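Local coordinates for HpcE (Thermus thermophilus, PDB 1WZO), which probably catalyses the isomerisation of 2-hydroxyhepta-2,4-diene-1,7-dioate, as a member of the fumarylacetoacetate hydrolase family, at residues V16-G20 against L21-E25; K73-T76 against S77-P80; V135-T138 against F139-P142; R172-N176 against G177-Q181. All blocks are in the same frame, centred on the assembly; numbering follows the deposited sequence. Where two conformers were deposited one is given.

Interaction 1: V16-G20 against L21-E25; sequences VYREG and LLLDE
V16 pairs with L23 at the open end of a tight antiparallel hairpin, where L23 N donates to V16 O over 3.0 Å with a nearly straight N-H...O angle of 167°. The same carbonyl also receives a CA-H...O contact from L22. Y17 faces L22 as a non-hydrogen-bonded pair, and the tip of the leucine comes to the edge of the ring, with L22 CD2 3.8 Å from Y17 CD1. Having CG anti to the backbone N (chi1 -169°) lets the tyrosine lie back toward the turn, where G20 N sits over the rim of one ring face. F157 meets this ring as well, and L22 packs on A4 and F6 of strand 2-8, so these two residues mark the inward side of the hairpin. R18 closes the ladder: R18 N gives a bond to L21 O at 2.9 Å, and L21 N returns one to R18 O at 2.9 Å. On the other side of the sheet the extended arginine runs across L23 at about a right angle, R18 CD lying 3.7 Å from L23 CD1. E19 and G20, both with positive phi, fill the two central positions of a type I' turn. Backbone bonds thus set the register, while an apolar edge contact on one face and the aliphatic part of an arginine on the more solvent-accessible face supply the side-chain packing.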
loop_
_atom_site.group_PDB
_atom_site.type_symbol
_atom_site.label_atom_id
_atom_site.label_comp_id
_atom_site.label_asym_id
_atom_site.label_seq_id
_atom_site.Cartn_x
_atom_site.Cartn_y
_atom_site.Cartn_z
ATOM N N VAL B 16 -2.324 -14.446 -17.153
ATOM C CA VAL B 16 -2.570 -14.018 -18.524
ATOM C C VAL B 16 -3.681 -14.869 -19.127
ATOM O O VAL B 16 -3.752 -16.074 -18.885
ATOM C CB VAL B 16 -1.305 -14.189 -19.386
ATOM C CG1 VAL B 16 -1.506 -13.542 -20.747
ATOM C CG2 VAL B 16 -0.109 -13.596 -18.669
ATOM N N TYR B 17 -4.540 -14.240 -19.922
ATOM C CA TYR B 17 -5.654 -14.938 -20.549
ATOM C C TYR B 17 -5.297 -15.367 -21.968
ATOM O O TYR B 17 -5.133 -14.526 -22.852
ATOM C CB TYR B 17 -6.874 -14.022 -20.587
ATOM C CG TYR B 17 -8.167 -14.703 -20.965
ATOM C CD1 TYR B 17 -8.785 -15.601 -20.096
ATOM C CD2 TYR B 17 -8.799 -14.415 -22.174
ATOM C CE1 TYR B 17 -10.007 -16.191 -20.419
ATOM C CE2 TYR B 17 -10.018 -14.995 -22.506
ATOM C CZ TYR B 17 -10.617 -15.880 -21.625
ATOM O OH TYR B 17 -11.838 -16.433 -21.940
ATOM N N ARG B 18 -5.180 -16.677 -22.173
ATOM C CA ARG B 18 -4.847 -17.239 -23.482
ATOM C C ARG B 18 -5.758 -18.423 -23.794
ATOM O O ARG B 18 -5.940 -19.308 -22.958
ATOM C CB ARG B 18 -3.395 -17.723 -23.510
ATOM C CG ARG B 18 -2.356 -16.674 -23.162
ATOM C CD ARG B 18 -0.965 -17.291 -23.146
ATOM N NE ARG B 18 0.045 -16.365 -22.642
ATOM C CZ ARG B 18 1.319 -16.685 -22.435
ATOM N NH1 ARG B 18 1.747 -17.916 -22.690
ATOM N NH2 ARG B 18 2.164 -15.777 -21.964
ATOM N N GLU B 19 -6.320 -18.439 -24.998
ATOM C CA GLU B 19 -7.201 -19.526 -25.421
ATOM C C GLU B 19 -8.251 -19.885 -24.378
ATOM O O GLU B 19 -8.417 -21.057 -24.032
ATOM C CB GLU B 19 -6.387 -20.782 -25.753
ATOM C CG GLU B 19 -5.472 -20.650 -26.959
ATOM C CD GLU B 19 -4.004 -20.621 -26.581
ATOM O OE1 GLU B 19 -3.154 -20.573 -27.498
ATOM O OE2 GLU B 19 -3.700 -20.648 -25.368
ATOM N N GLY B 20 -8.950 -18.876 -23.869
ATOM C CA GLY B 20 -9.987 -19.123 -22.884
ATOM C C GLY B 20 -9.515 -19.724 -21.575
ATOM O O GLY B 20 -10.311 -20.296 -20.835
ATOM N N LEU B 21 -8.226 -19.598 -21.279
ATOM C CA LEU B 21 -7.687 -20.130 -20.035
ATOM C C LEU B 21 -6.801 -19.117 -19.324
ATOM O O LEU B 21 -6.204 -18.247 -19.955
ATOM C CB LEU B 21 -6.895 -21.412 -20.305
ATOM C CG LEU B 21 -7.713 -22.595 -20.834
ATOM C CD1 LEU B 21 -6.794 -23.777 -21.088
ATOM C CD2 LEU B 21 -8.798 -22.968 -19.828
ATOM N N LEU B 22 -6.726 -19.237 -18.004
ATOM C CA LEU B 22 -5.909 -18.342 -17.196
ATOM C C LEU B 22 -4.624 -19.030 -16.757
ATOM O O LEU B 22 -4.662 -20.103 -16.156
ATOM C CB LEU B 22 -6.687 -17.888 -15.957
ATOM C CG LEU B 22 -7.877 -16.955 -16.173
ATOM C CD1 LEU B 22 -8.703 -16.881 -14.894
ATOM C CD2 LEU B 22 -7.376 -15.572 -16.588
ATOM N N LEU B 23 -3.489 -18.409 -17.057
ATOM C CA LEU B 23 -2.195 -18.963 -16.680
ATOM C C LEU B 23 -1.605 -18.131 -15.551
ATOM O O LEU B 23 -1.533 -16.910 -15.655
ATOM C CB LEU B 23 -1.247 -18.947 -17.881
ATOM C CG LEU B 23 -1.757 -19.644 -19.145
ATOM C CD1 LEU B 23 -0.684 -19.596 -20.222
ATOM C CD2 LEU B 23 -2.123 -21.083 -18.822
ATOM N N ASP B 24 -1.183 -18.782 -14.472
ATOM C CA ASP B 24 -0.602 -18.053 -13.353
ATOM C C ASP B 24 0.878 -17.755 -13.559
ATOM O O ASP B 24 1.452 -18.076 -14.602
ATOM C CB ASP B 24 -0.800 -18.816 -12.034
ATOM C CG ASP B 24 -0.208 -20.215 -12.062
ATOM O OD1 ASP B 24 0.808 -20.427 -12.755
ATOM O OD2 ASP B 24 -0.755 -21.100 -11.371
ATOM N N GLU B 25 1.487 -17.144 -12.548
ATOM C CA GLU B 25 2.895 -16.767 -12.580
ATOM C C GLU B 25 3.834 -17.942 -12.841
ATOM O O GLU B 25 4.959 -17.752 -13.306
ATOM C CB GLU B 25 3.287 -16.099 -11.260
ATOM C CG GLU B 25 2.350 -14.986 -10.822
ATOM C CD GLU B 25 1.203 -15.481 -9.959
ATOM O OE1 GLU B 25 0.506 -16.434 -10.362
ATOM O OE2 GLU B 25 0.995 -14.903 -8.872
#

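Interaction 2: K73-T76 against S77-P80; sequences KPNT and SLLP
From P74 to L78 the backbone winds through a short 3-10 turn, with S77 N donating to P74 O (2.9 Å) and L78 N to N75 O (3.1 Å). The S77 side chain turns to the first of these acceptors: in this one of two conformers S77 OG lies in the carbonyl plane 2.5 Å from P74 O, so short that its exact position is doubtful. The hydroxyl reaches back because OG sits between the backbone N and the carbonyl carbon (chi1 57°), and it would add a second donor to that of S77 N. The flank of the P74 ring lies beside this hydroxyl, S77 OG standing 4.0 Å from P74 CD. K73 CE comes 4.1 Å from S77 OG, and the doubly bent lysine chain then takes NZ to a salt bridge with D128 and to the carbonyls of K146 and F151. N75 and L78 lie alongside each other, pointing the same way, with N75 ND2 3.8 Å from L78 CD1; the amide nitrogen itself is bound by the carbonyl of G44. A water spans the exit of the turn, donating to T76 O at 2.9 Å and to L78 O at 2.6 Å. This is a 3-10 connection between strands 69-73 and 78-79, joining them within the beta-rich fumarylacetoacetate hydrolase fold beside strand 152-159.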
loop_
_atom_site.group_PDB
_atom_site.type_symbol
_atom_site.label_atom_id
_atom_site.label_comp_id
_atom_site.label_asym_id
_atom_site.label_seq_id
_atom_site.Cartn_x
_atom_site.Cartn_y
_atom_site.Cartn_z
ATOM N N LYS B 73 -14.918 8.729 -9.247
ATOM C CA LYS B 73 -15.537 7.455 -8.895
ATOM C C LYS B 73 -14.625 6.896 -7.797
ATOM O O LYS B 73 -13.427 6.693 -8.020
ATOM C CB LYS B 73 -15.579 6.477 -10.081
ATOM C CG LYS B 73 -16.555 6.837 -11.203
ATOM C CD LYS B 73 -18.036 6.549 -10.877
ATOM C CE LYS B 73 -18.388 5.058 -10.962
ATOM N NZ LYS B 73 -19.876 4.821 -11.118
ATOM N N PRO B 74 -15.170 6.661 -6.593
ATOM C CA PRO B 74 -14.385 6.127 -5.475
ATOM C C PRO B 74 -13.944 4.691 -5.708
ATOM O O PRO B 74 -14.628 3.931 -6.388
ATOM C CB PRO B 74 -15.345 6.245 -4.292
ATOM C CG PRO B 74 -16.668 6.032 -4.926
ATOM C CD PRO B 74 -16.577 6.852 -6.198
ATOM N N ASN B 75 -12.803 4.319 -5.138
ATOM C CA ASN B 75 -12.309 2.960 -5.293
ATOM C C ASN B 75 -13.312 1.972 -4.695
ATOM O O ASN B 75 -13.345 0.804 -5.084
ATOM C CB ASN B 75 -10.933 2.812 -4.635
ATOM C CG ASN B 75 -9.812 3.460 -5.456
ATOM O OD1 ASN B 75 -8.701 3.659 -4.962
ATOM N ND2 ASN B 75 -10.098 3.778 -6.711
ATOM N N THR B 76 -14.146 2.437 -3.765
ATOM C CA THR B 76 -15.145 1.559 -3.166
ATOM C C THR B 76 -16.285 1.204 -4.130
ATOM O O THR B 76 -17.111 0.346 -3.827
ATOM C CB THR B 76 -15.736 2.155 -1.853
ATOM O OG1 THR B 76 -15.910 3.567 -2.001
ATOM C CG2 THR B 76 -14.804 1.877 -0.668
ATOM N N SER B 77 -16.342 1.867 -5.285
ATOM C CA SER B 77 -17.362 1.528 -6.273
ATOM C C SER B 77 -16.854 0.358 -7.125
ATOM O O SER B 77 -17.636 -0.344 -7.760
ATOM C CB SER B 77 -17.683 2.717 -7.197
ATOM O OG SER B 77 -16.535 3.201 -7.867
ATOM N N LEU B 78 -15.539 0.147 -7.132
ATOM C CA LEU B 78 -14.948 -0.922 -7.940
ATOM C C LEU B 78 -15.516 -2.310 -7.675
ATOM O O LEU B 78 -15.721 -2.719 -6.526
ATOM C CB LEU B 78 -13.427 -0.942 -7.763
ATOM C CG LEU B 78 -12.675 0.238 -8.390
ATOM C CD1 LEU B 78 -11.272 0.329 -7.799
ATOM C CD2 LEU B 78 -12.619 0.066 -9.911
ATOM N N LEU B 79 -15.767 -3.037 -8.761
ATOM C CA LEU B 79 -16.315 -4.379 -8.681
ATOM C C LEU B 79 -15.700 -5.226 -9.791
ATOM O O LEU B 79 -15.571 -4.770 -10.921
ATOM C CB LEU B 79 -17.835 -4.330 -8.858
ATOM C CG LEU B 79 -18.595 -5.640 -8.635
ATOM C CD1 LEU B 79 -18.629 -5.981 -7.142
ATOM C CD2 LEU B 79 -20.023 -5.491 -9.180
ATOM N N PRO B 80 -15.319 -6.472 -9.483
ATOM C CA PRO B 80 -14.723 -7.317 -10.517
ATOM C C PRO B 80 -15.744 -7.973 -11.435
ATOM O O PRO B 80 -16.949 -7.988 -11.155
ATOM C CB PRO B 80 -13.962 -8.356 -9.704
ATOM C CG PRO B 80 -14.897 -8.578 -8.555
ATOM C CD PRO B 80 -15.292 -7.153 -8.175
HETATM O O HOH W 1 -17.651 -2.316 -4.788
#

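Interaction 3: V135-T138 against F139-P142; sequences VTNT and FRPP
V135 lays its CG1 methyl over one face of the R140 guanidinium, 3.6 Å above the plane and offset toward the rim, while N137 approaches the same group at its edge. There R140 NH1 makes a weak hydrogen bond to N137 OD1, 3.4 Å long, and the amide and guanidinium planes are only 18° apart, so the two groups lie side by side and almost coplanar. The ring of F139 has T138 CG2 over the rim of one face, 4.2 Å above the plane. R140 gets to its place as a fully extended chain whose CG is anti to the backbone N (chi1 174°); this carries the aliphatic part past the carbonyl of T136, with R140 CB 3.2 Å from T136 O. P142 turns its ring toward residues 135-138. P142 CD lies 3.8 Å from V135 CA, and P142 CG 3.7 Å from T138 O and near T136 OG1. An alanine here would lack CG and CD, and is likely to open a gap between V135, T136 and the T138 carbonyl and leave the loop backbone freer to move. Across the subunit boundary, R140 O accepts a hydrogen bond from R140 NH1 of the third subunit, whose A69 and L70 pack on T138 and F139. The contact belongs to an irregular surface loop, with a cis peptide bond before P141, that leads from strand 120-131 to P142 at the N-cap position of helix 143-146 and takes part in a subunit interface.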
loop_
_atom_site.group_PDB
_atom_site.type_symbol
_atom_site.label_atom_id
_atom_site.label_comp_id
_atom_site.label_asym_id
_atom_site.label_seq_id
_atom_site.Cartn_x
_atom_site.Cartn_y
_atom_site.Cartn_z
ATOM N N VAL B 135 -29.690 12.452 -9.242
ATOM C CA VAL B 135 -28.989 13.482 -9.996
ATOM C C VAL B 135 -29.709 14.835 -9.982
ATOM O O VAL B 135 -30.939 14.903 -10.061
ATOM C CB VAL B 135 -28.773 13.048 -11.471
ATOM C CG1 VAL B 135 -28.137 14.183 -12.264
ATOM C CG2 VAL B 135 -27.883 11.811 -11.527
ATOM N N THR B 136 -28.917 15.900 -9.861
ATOM C CA THR B 136 -29.396 17.287 -9.865
ATOM C C THR B 136 -28.288 18.093 -10.541
ATOM O O THR B 136 -27.338 17.512 -11.069
ATOM C CB THR B 136 -29.602 17.846 -8.439
ATOM O OG1 THR B 136 -28.350 17.844 -7.739
ATOM C CG2 THR B 136 -30.618 17.015 -7.672
ATOM N N ASN B 137 -28.386 19.419 -10.519
ATOM C CA ASN B 137 -27.356 20.235 -11.156
ATOM C C ASN B 137 -26.263 20.730 -10.214
ATOM O O ASN B 137 -25.550 21.686 -10.528
ATOM C CB ASN B 137 -27.984 21.420 -11.895
ATOM C CG ASN B 137 -28.807 20.984 -13.094
ATOM O OD1 ASN B 137 -28.456 20.024 -13.785
ATOM N ND2 ASN B 137 -29.898 21.693 -13.356
ATOM N N THR B 138 -26.129 20.077 -9.062
ATOM C CA THR B 138 -25.097 20.436 -8.091
ATOM C C THR B 138 -23.987 19.400 -8.237
ATOM O O THR B 138 -24.191 18.225 -7.934
ATOM C CB THR B 138 -25.633 20.391 -6.642
ATOM O OG1 THR B 138 -26.799 21.217 -6.533
ATOM C CG2 THR B 138 -24.574 20.896 -5.666
ATOM N N PHE B 139 -22.817 19.835 -8.698
ATOM C CA PHE B 139 -21.689 18.929 -8.911
ATOM C C PHE B 139 -22.190 17.689 -9.640
ATOM O O PHE B 139 -21.959 16.560 -9.211
ATOM C CB PHE B 139 -21.039 18.519 -7.583
ATOM C CG PHE B 139 -20.554 19.681 -6.758
ATOM C CD1 PHE B 139 -20.124 20.860 -7.369
ATOM C CD2 PHE B 139 -20.498 19.585 -5.368
ATOM C CE1 PHE B 139 -19.645 21.926 -6.612
ATOM C CE2 PHE B 139 -20.020 20.644 -4.594
ATOM C CZ PHE B 139 -19.592 21.818 -5.217
ATOM N N ARG B 140 -22.882 17.922 -10.751
ATOM C CA ARG B 140 -23.440 16.848 -11.563
ATOM C C ARG B 140 -22.372 16.115 -12.373
ATOM O O ARG B 140 -21.511 16.745 -12.991
ATOM C CB ARG B 140 -24.499 17.416 -12.511
ATOM C CG ARG B 140 -25.049 16.404 -13.497
ATOM C CD ARG B 140 -26.272 16.948 -14.207
ATOM N NE ARG B 140 -26.794 15.994 -15.181
ATOM C CZ ARG B 140 -28.044 15.997 -15.631
ATOM N NH1 ARG B 140 -28.906 16.906 -15.190
ATOM N NH2 ARG B 140 -28.432 15.092 -16.522
ATOM N N PRO B 141 -22.393 14.771 -12.346
ATOM C CA PRO B 141 -23.357 13.956 -11.592
ATOM C C PRO B 141 -22.918 13.837 -10.131
ATOM O O PRO B 141 -21.733 13.678 -9.844
ATOM C CB PRO B 141 -23.318 12.617 -12.325
ATOM C CG PRO B 141 -21.883 12.528 -12.755
ATOM C CD PRO B 141 -21.604 13.931 -13.268
ATOM N N PRO B 142 -23.869 13.925 -9.188
ATOM C CA PRO B 142 -23.518 13.825 -7.768
ATOM C C PRO B 142 -22.817 12.522 -7.380
ATOM O O PRO B 142 -23.003 11.478 -8.008
ATOM C CB PRO B 142 -24.871 13.982 -7.065
ATOM C CG PRO B 142 -25.637 14.861 -8.009
ATOM C CD PRO B 142 -25.296 14.251 -9.352
#

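Interaction 4: R172-N176 against G177-Q181; sequences RAYVN and GELRQ
A173 O takes two backbone bonds from consecutive residues: R180 N donates to A173 O at 2.8 Å, and Q181 N adds a weak bond to it at 3.3 Å. A173 N in turn donates to Q181 O. Nearer the turn, V175 N donates to E178 O at 2.9 Å, and E178 N returns a bond to V175 O at 3.2 Å. Facing A173 in the bulge, R180 folds back over V175: its chain bends at chi2 (-69°), bringing R180 CG to 3.4 Å from V175 CG2 and setting that methyl over the centre of one guanidinium face, 3.6 Å above it. R180 NH1 is hydrogen-bonded to the carbonyls of I219 and Q221, which helps to hold the guanidinium against V175. A leucine in its place would probably leave the I219 and Q221 carbonyls without this donor and V175 CG2 without the flat group that covers it. On the other side of the hairpin L179 and Y174 form a CH-pi contact, L179 CD1 lying 3.9 Å from the centroid of the Y174 ring and 17° off its normal. That ring also has a cation-pi partner in R229 of the adjoining strand 227-232. N176 and G177 take the central places of the turn, and the N176 amide is bound by V227 N and D226. The whole is a beta hairpin closed by a type I' turn, with a classic beta bulge, in which strand 178-184 is one of the two outermost strands of its sheet within the chain.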
loop_
_atom_site.group_PDB
_atom_site.type_symbol
_atom_site.label_atom_id
_atom_site.label_comp_id
_atom_site.label_asym_id
_atom_site.label_seq_id
_atom_site.Cartn_x
_atom_site.Cartn_y
_atom_site.Cartn_z
ATOM N N ARG B 172 -20.396 -2.205 -27.076
ATOM C CA ARG B 172 -21.658 -2.923 -27.036
ATOM C C ARG B 172 -22.059 -3.276 -25.615
ATOM O O ARG B 172 -21.208 -3.533 -24.761
ATOM C CB ARG B 172 -21.567 -4.201 -27.871
ATOM C CG ARG B 172 -21.480 -3.927 -29.355
ATOM C CD ARG B 172 -21.132 -5.177 -30.138
ATOM N NE ARG B 172 -20.899 -4.852 -31.543
ATOM C CZ ARG B 172 -20.282 -5.654 -32.402
ATOM N NH1 ARG B 172 -19.831 -6.835 -32.002
ATOM N NH2 ARG B 172 -20.103 -5.265 -33.659
ATOM N N ALA B 173 -23.363 -3.281 -25.371
ATOM C CA ALA B 173 -23.893 -3.625 -24.060
ATOM C C ALA B 173 -25.107 -4.521 -24.230
ATOM O O ALA B 173 -25.988 -4.248 -25.052
ATOM C CB ALA B 173 -24.280 -2.366 -23.296
ATOM N N TYR B 174 -25.140 -5.595 -23.453
ATOM C CA TYR B 174 -26.245 -6.536 -23.488
ATOM C C TYR B 174 -26.862 -6.638 -22.099
ATOM O O TYR B 174 -26.152 -6.582 -21.091
ATOM C CB TYR B 174 -25.763 -7.932 -23.886
ATOM C CG TYR B 174 -25.027 -8.022 -25.204
ATOM C CD1 TYR B 174 -23.724 -7.546 -25.337
ATOM C CD2 TYR B 174 -25.624 -8.629 -26.312
ATOM C CE1 TYR B 174 -23.025 -7.679 -26.542
ATOM C CE2 TYR B 174 -24.938 -8.766 -27.520
ATOM C CZ TYR B 174 -23.640 -8.291 -27.627
ATOM O OH TYR B 174 -22.957 -8.444 -28.813
ATOM N N VAL B 175 -28.181 -6.785 -22.050
ATOM C CA VAL B 175 -28.884 -6.959 -20.787
ATOM C C VAL B 175 -29.657 -8.267 -20.923
ATOM O O VAL B 175 -30.547 -8.389 -21.768
ATOM C CB VAL B 175 -29.871 -5.805 -20.493
ATOM C CG1 VAL B 175 -30.646 -6.101 -19.218
ATOM C CG2 VAL B 175 -29.112 -4.497 -20.333
ATOM N N ASN B 176 -29.289 -9.250 -20.108
ATOM C CA ASN B 176 -29.930 -10.559 -20.142
ATOM C C ASN B 176 -29.767 -11.212 -21.514
ATOM O O ASN B 176 -30.710 -11.796 -22.053
ATOM C CB ASN B 176 -31.419 -10.440 -19.799
ATOM C CG ASN B 176 -31.652 -9.837 -18.430
ATOM O OD1 ASN B 176 -30.973 -10.186 -17.463
ATOM N ND2 ASN B 176 -32.621 -8.936 -18.336
ATOM N N GLY B 177 -28.568 -11.099 -22.073
ATOM C CA GLY B 177 -28.288 -11.697 -23.364
ATOM C C GLY B 177 -28.795 -10.940 -24.577
ATOM O O GLY B 177 -28.477 -11.304 -25.708
ATOM N N GLU B 178 -29.581 -9.891 -24.363
ATOM C CA GLU B 178 -30.106 -9.124 -25.484
ATOM C C GLU B 178 -29.351 -7.819 -25.715
ATOM O O GLU B 178 -29.157 -7.026 -24.791
ATOM C CB GLU B 178 -31.594 -8.831 -25.278
ATOM C CG GLU B 178 -32.235 -8.090 -26.446
ATOM C CD GLU B 178 -33.754 -8.147 -26.420
ATOM O OE1 GLU B 178 -34.387 -7.476 -27.263
ATOM O OE2 GLU B 178 -34.314 -8.867 -25.562
ATOM N N LEU B 179 -28.933 -7.604 -26.960
ATOM C CA LEU B 179 -28.201 -6.403 -27.332
ATOM C C LEU B 179 -29.048 -5.167 -27.066
ATOM O O LEU B 179 -30.138 -5.015 -27.616
ATOM C CB LEU B 179 -27.814 -6.453 -28.811
ATOM C CG LEU B 179 -26.995 -5.279 -29.353
ATOM C CD1 LEU B 179 -25.647 -5.212 -28.651
ATOM C CD2 LEU B 179 -26.804 -5.450 -30.853
ATOM N N ARG B 180 -28.538 -4.284 -26.214
ATOM C CA ARG B 180 -29.245 -3.062 -25.860
ATOM C C ARG B 180 -28.704 -1.839 -26.583
ATOM O O ARG B 180 -29.454 -0.917 -26.908
ATOM C CB ARG B 180 -29.132 -2.803 -24.355
ATOM C CG ARG B 180 -30.031 -3.637 -23.472
ATOM C CD ARG B 180 -31.494 -3.256 -23.640
ATOM N NE ARG B 180 -32.280 -3.686 -22.486
ATOM C CZ ARG B 180 -32.308 -3.045 -21.319
ATOM N NH1 ARG B 180 -31.598 -1.934 -21.147
ATOM N NH2 ARG B 180 -33.036 -3.523 -20.318
ATOM N N GLN B 181 -27.403 -1.833 -26.842
ATOM C CA GLN B 181 -26.795 -0.666 -27.453
ATOM C C GLN B 181 -25.474 -0.919 -28.162
ATOM O O GLN B 181 -24.720 -1.822 -27.804
ATOM C CB GLN B 181 -26.610 0.383 -26.349
ATOM C CG GLN B 181 -25.720 1.558 -26.666
ATOM C CD GLN B 181 -25.566 2.480 -25.463
ATOM O OE1 GLN B 181 -25.415 2.017 -24.328
ATOM N NE2 GLN B 181 -25.596 3.782 -25.706
#

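Overall arrangement
Following the chain from the N terminus, the four contacts come in series, none enclosing or crossing another, and each closes a short turn or loop within one continuous piece. Interaction 1 turns strand 11-18 into strand 21-23 at the periphery. Interaction 2, its centre about 25 Å from that of interaction 1, joins strands 69-73 and 78-79 nearer the middle of the chain. Interaction 3 shapes the loop ahead of helix 143-146, on the opposite side of the chain's centre from interaction 1; their centres are about 41 Å apart. Interactions 2 and 3 both touch the third subunit. Interaction 4 closes the hairpin of strands 170-175 and 178-184 in a separate five-stranded sheet.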